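Local coordinates for immune protein (Enterobacter cloacae, PDB 6D7Y) that probably acts as the immunity protein of a contact-dependent growth inhibition system, binding the toxic C-terminal tip of CdiA and so protecting the cell that makes it, at residues B[20-23]-B[24-27]; B[142-145]-B[146-149]. One frame throughout, in Å; residues are numbered along the deposited sequence.

Contact 1 of 2, residues B[20-23]-B[24-27]; sequences LLKE and IESK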
loop_
_atom_site.group_PDB
_atom_site.type_symbol
_atom_site.label_atom_id
_atom_site.label_comp_id
_atom_site.label_asym_id
_atom_site.label_seq_id
_atom_site.Cartn_x
_atom_site.Cartn_y
_atom_site.Cartn_z
ATOM N N LEU B 20 10.320 -1.988 -3.370
ATOM C CA LEU B 20 9.213 -2.096 -2.425
ATOM C C LEU B 20 8.017 -2.661 -3.195
ATOM O O LEU B 20 7.378 -3.601 -2.751
ATOM C CB LEU B 20 8.845 -0.734 -1.832
ATOM C CG LEU B 20 7.619 -0.689 -0.904
ATOM C CD1 LEU B 20 7.794 -1.596 0.297
ATOM C CD2 LEU B 20 7.364 0.735 -0.449
ATOM N N LEU B 21 7.757 -2.105 -4.375
ATOM C CA LEU B 21 6.620 -2.563 -5.180
ATOM C C LEU B 21 6.758 -4.032 -5.563
ATOM O O LEU B 21 5.774 -4.757 -5.503
ATOM C CB LEU B 21 6.378 -1.652 -6.388
ATOM C CG LEU B 21 5.905 -0.222 -6.034
ATOM C CD1 LEU B 21 5.966 0.679 -7.258
ATOM C CD2 LEU B 21 4.515 -0.185 -5.402
ATOM N N LYS B 22 7.970 -4.476 -5.922
ATOM C CA LYS B 22 8.212 -5.894 -6.262
ATOM C C LYS B 22 7.994 -6.767 -5.035
ATOM O O LYS B 22 7.472 -7.863 -5.139
ATOM C CB LYS B 22 9.634 -6.116 -6.817
ATOM C CG LYS B 22 9.922 -5.467 -8.167
ATOM C CD LYS B 22 9.027 -5.969 -9.292
ATOM C CE LYS B 22 9.200 -7.452 -9.592
ATOM N NZ LYS B 22 8.250 -7.881 -10.663
ATOM N N GLU B 23 8.416 -6.266 -3.879
ATOM C CA GLU B 23 8.234 -6.948 -2.594
ATOM C C GLU B 23 6.737 -7.172 -2.318
ATOM O O GLU B 23 6.311 -8.287 -1.994
ATOM C CB GLU B 23 8.910 -6.109 -1.488
ATOM C CG GLU B 23 8.496 -6.399 -0.053
ATOM C CD GLU B 23 8.717 -7.835 0.368
ATOM O OE1 GLU B 23 9.586 -8.509 -0.225
ATOM O OE2 GLU B 23 8.036 -8.285 1.319
ATOM N N ILE B 24 5.945 -6.106 -2.461
ATOM C CA ILE B 24 4.498 -6.193 -2.283
ATOM C C ILE B 24 3.885 -7.084 -3.381
ATOM O O ILE B 24 3.062 -7.937 -3.078
ATOM C CB ILE B 24 3.838 -4.801 -2.323
ATOM C CG1 ILE B 24 4.392 -3.903 -1.204
ATOM C CG2 ILE B 24 2.321 -4.914 -2.171
ATOM C CD1 ILE B 24 3.882 -2.476 -1.279
ATOM N N GLU B 25 4.290 -6.886 -4.638
ATOM C CA GLU B 25 3.745 -7.690 -5.760
ATOM C C GLU B 25 3.957 -9.202 -5.585
ATOM O O GLU B 25 3.118 -10.012 -6.009
ATOM C CB GLU B 25 4.355 -7.273 -7.112
ATOM C CG GLU B 25 3.784 -8.055 -8.320
ATOM C CD GLU B 25 4.476 -7.774 -9.644
ATOM O OE1 GLU B 25 3.992 -8.290 -10.677
ATOM O OE2 GLU B 25 5.505 -7.068 -9.660
ATOM N N SER B 26 5.080 -9.580 -4.984
ATOM C CA SER B 26 5.400 -11.008 -4.788
ATOM C C SER B 26 4.503 -11.748 -3.787
ATOM O O SER B 26 4.476 -12.985 -3.775
ATOM C CB SER B 26 6.866 -11.176 -4.369
ATOM O OG SER B 26 7.102 -10.509 -3.153
ATOM N N LYS B 27 3.787 -11.004 -2.949
ATOM C CA LYS B 27 2.900 -11.621 -1.961
ATOM C C LYS B 27 1.481 -11.821 -2.527
ATOM O O LYS B 27 0.604 -12.356 -1.842
ATOM C CB LYS B 27 2.917 -10.805 -0.658
ATOM C CG LYS B 27 4.348 -10.581 -0.155
ATOM C CD LYS B 27 4.443 -9.832 1.175
ATOM C CE LYS B 27 4.214 -10.728 2.387
ATOM N NZ LYS B 27 2.896 -11.397 2.396
#

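Contact 2 of 2, residues B[142-145]-B[146-149]; sequences ETRF and FTNN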
loop_
_atom_site.group_PDB
_atom_site.type_symbol
_atom_site.label_atom_id
_atom_site.label_comp_id
_atom_site.label_asym_id
_atom_site.label_seq_id
_atom_site.Cartn_x
_atom_site.Cartn_y
_atom_site.Cartn_z
ATOM N N GLU B 142 -7.802 9.110 14.695
ATOM C CA GLU B 142 -8.887 8.597 15.537
ATOM C C GLU B 142 -9.418 7.202 15.187
ATOM O O GLU B 142 -9.989 6.523 16.047
ATOM C CB GLU B 142 -10.048 9.595 15.661
ATOM C CG GLU B 142 -10.779 9.990 14.381
ATOM C CD GLU B 142 -10.133 11.129 13.577
ATOM O OE1 GLU B 142 -8.885 11.328 13.627
ATOM O OE2 GLU B 142 -10.908 11.851 12.884
ATOM N N THR B 143 -9.227 6.772 13.947
ATOM C CA THR B 143 -9.693 5.454 13.535
ATOM C C THR B 143 -8.580 4.496 13.094
ATOM O O THR B 143 -8.822 3.524 12.364
ATOM C CB THR B 143 -10.855 5.532 12.497
ATOM O OG1 THR B 143 -10.485 6.377 11.404
ATOM C CG2 THR B 143 -12.095 6.079 13.135
ATOM N N ARG B 144 -7.353 4.732 13.549
ATOM C CA ARG B 144 -6.279 3.820 13.261
ATOM C C ARG B 144 -6.248 2.625 14.213
ATOM O O ARG B 144 -6.719 2.694 15.359
ATOM C CB ARG B 144 -4.908 4.505 13.341
ATOM C CG ARG B 144 -4.636 5.497 12.238
ATOM C CD ARG B 144 -3.229 6.095 12.374
ATOM N NE ARG B 144 -3.025 7.175 11.425
ATOM C CZ ARG B 144 -1.944 7.954 11.400
ATOM N NH1 ARG B 144 -1.880 8.957 10.540
ATOM N NH2 ARG B 144 -0.954 7.757 12.263
ATOM N N PHE B 145 -5.690 1.539 13.701
ATOM C CA PHE B 145 -5.414 0.301 14.462
ATOM C C PHE B 145 -3.951 0.330 14.897
ATOM O O PHE B 145 -3.579 -0.296 15.907
ATOM C CB PHE B 145 -5.685 -0.953 13.663
ATOM C CG PHE B 145 -7.138 -1.261 13.500
ATOM C CD1 PHE B 145 -7.882 -0.673 12.477
ATOM C CD2 PHE B 145 -7.766 -2.141 14.358
ATOM C CE1 PHE B 145 -9.230 -0.958 12.320
ATOM C CE2 PHE B 145 -9.122 -2.442 14.196
ATOM C CZ PHE B 145 -9.841 -1.861 13.181
ATOM N N PHE B 146 -3.112 0.999 14.124
ATOM C CA PHE B 146 -1.705 1.135 14.516
ATOM C C PHE B 146 -0.984 2.267 13.790
ATOM O O PHE B 146 -1.383 2.692 12.723
ATOM C CB PHE B 146 -0.925 -0.199 14.264
ATOM C CG PHE B 146 -0.767 -0.544 12.817
ATOM C CD1 PHE B 146 -1.743 -1.284 12.155
ATOM C CD2 PHE B 146 0.330 -0.092 12.095
ATOM C CE1 PHE B 146 -1.602 -1.597 10.808
ATOM C CE2 PHE B 146 0.469 -0.392 10.749
ATOM C CZ PHE B 146 -0.505 -1.142 10.097
ATOM N N THR B 147 0.107 2.752 14.404
ATOM C CA THR B 147 0.958 3.732 13.779
ATOM C C THR B 147 2.362 3.270 14.160
ATOM O O THR B 147 2.674 3.167 15.344
ATOM C CB THR B 147 0.765 5.165 14.284
ATOM O OG1 THR B 147 -0.573 5.574 14.063
ATOM C CG2 THR B 147 1.721 6.115 13.534
ATOM N N ASN B 148 3.177 2.967 13.158
ATOM C CA ASN B 148 4.533 2.450 13.372
ATOM C C ASN B 148 4.505 1.261 14.339
ATOM O O ASN B 148 3.729 0.336 14.127
ATOM C CB ASN B 148 5.466 3.573 13.827
ATOM C CG ASN B 148 5.619 4.634 12.775
ATOM O OD1 ASN B 148 5.587 4.333 11.581
ATOM N ND2 ASN B 148 5.825 5.878 13.196
ATOM N N ASN B 149 5.275 1.330 15.423
ATOM C CA ASN B 149 5.327 0.246 16.397
ATOM C C ASN B 149 4.367 0.444 17.583
ATOM O O ASN B 149 4.538 -0.194 18.615
ATOM C CB ASN B 149 6.771 0.067 16.893
ATOM C CG ASN B 149 7.359 1.340 17.556
ATOM O OD1 ASN B 149 6.811 2.452 17.437
ATOM N ND2 ASN B 149 8.498 1.175 18.232
#

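Contact 1 of 2, residues B[20-23]-B[24-27]
Lys-22 lies alongside Glu-25, both side chains pointing the same way, and NZ closes a salt bridge to OE2 of Glu-25 at 3.0 Å. The lysine bends at chi2 and chi3, which turns its end towards Glu-25, whereas the glutamate stays extended; the ammonium meets the carboxylate from above its plane, 43° out of it. The lysine's methylenes run close to the same oxygen, Lys-22 CD lying 3.7 Å from Glu-25 OE2. On the buried side Ile-24 sends CD1 to within 4.2 Å of Leu-20 CG, and both residues also pack on Val-96 of strand 93-102, so this side of the helix rests on the sheet. These pairs show the i to i+3 and i to i+4 spacing of the last turns of helix 17-25, whose backbone bonds run from Ile-24 N to Leu-20 O at 2.9 Å and from Glu-25 N to Leu-21 O at 2.7 Å. Ser-26 turns its hydroxyl back on the helix: with chi1 at 61°, OG sits between its own N and carbonyl carbon and donates to Glu-23 O at 2.6 Å, well off the C=O direction (123°). In one of its two conformers Lys-27 passes its methylenes across Glu-23, but the charged ends part company: Glu-23 OE2 bonds to Tyr-118 OH, while Lys-27 NZ reaches Val-74 O and makes cation-pi contacts with Tyr-118 and Phe-72.

Contact 2 of 2, residues B[142-145]-B[146-149]
Polar contact comes first: Arg-144 reaches past two residues to Thr-147, where NH2 donates to OG1 at 2.9 Å along a nearly straight path (N-H...O 162°). The hydroxyl oxygen lies at the guanidinium edge, just 6° out of its plane. An extended chain from CG to NE carries the arginine there, and Thr-147 presents OG1 with chi1 at -59°, anti to its carbonyl carbon. The guanidinium is also gripped by the preceding loop, NE bonding to Ala-138 O and NH1 to Ser-139 O, which together with Thr-147 should fix its rotation; Tyr-132 adds a cation-pi contact. Van der Waals contact backs the polar one, for Arg-144 CD passes 3.2 Å from Thr-147 OG1 and NH2 lies 3.4 Å from Thr-147 CG2. Between these two residues the strand is interrupted by a classic beta bulge, in which Phe-145 and Phe-146 both face Gly-133 of the adjacent antiparallel strand 130-135. Apolar contact belongs to this pair, Phe-145 CB approaching Phe-146 CD1 at 4.2 Å. A separate packing contact sets the Phe-146 ring obliquely beside the Phe-145 peptide, with Phe-146 CG 3.9 Å from Phe-145 C. Consistent with the bulge, both consecutive phenylalanines pack against helix 105-126: each touches Met-112, and Phe-146 extends to Gln-116 and Met-119, while Thr-147 rests on Tyr-132 of strand 130-135.

Followed from the N terminus, the chain leaves strand 3-10 and enters helix 17-25, at whose end contact 1 joins consecutive turns before the chain proceeds to strand 30-36. Contact 2 comes near the C terminus, in strand 144-147, which pairs with strands 130-135 and 150-151. The contacts are in series, neither nesting nor crossing, and being local, neither closes a long loop. The centres of contact 1 and contact 2 lie about 23 Å apart, on opposite sides of the chain's centre. Between contact 1 and contact 2 the nearest atoms remain about 12 Å apart. Helix 105-126 is a shared neighbour: residues 20-23 touch Ile-122 and Phe-126, whereas 145-146 meet Met-112, Gln-116 and Met-119.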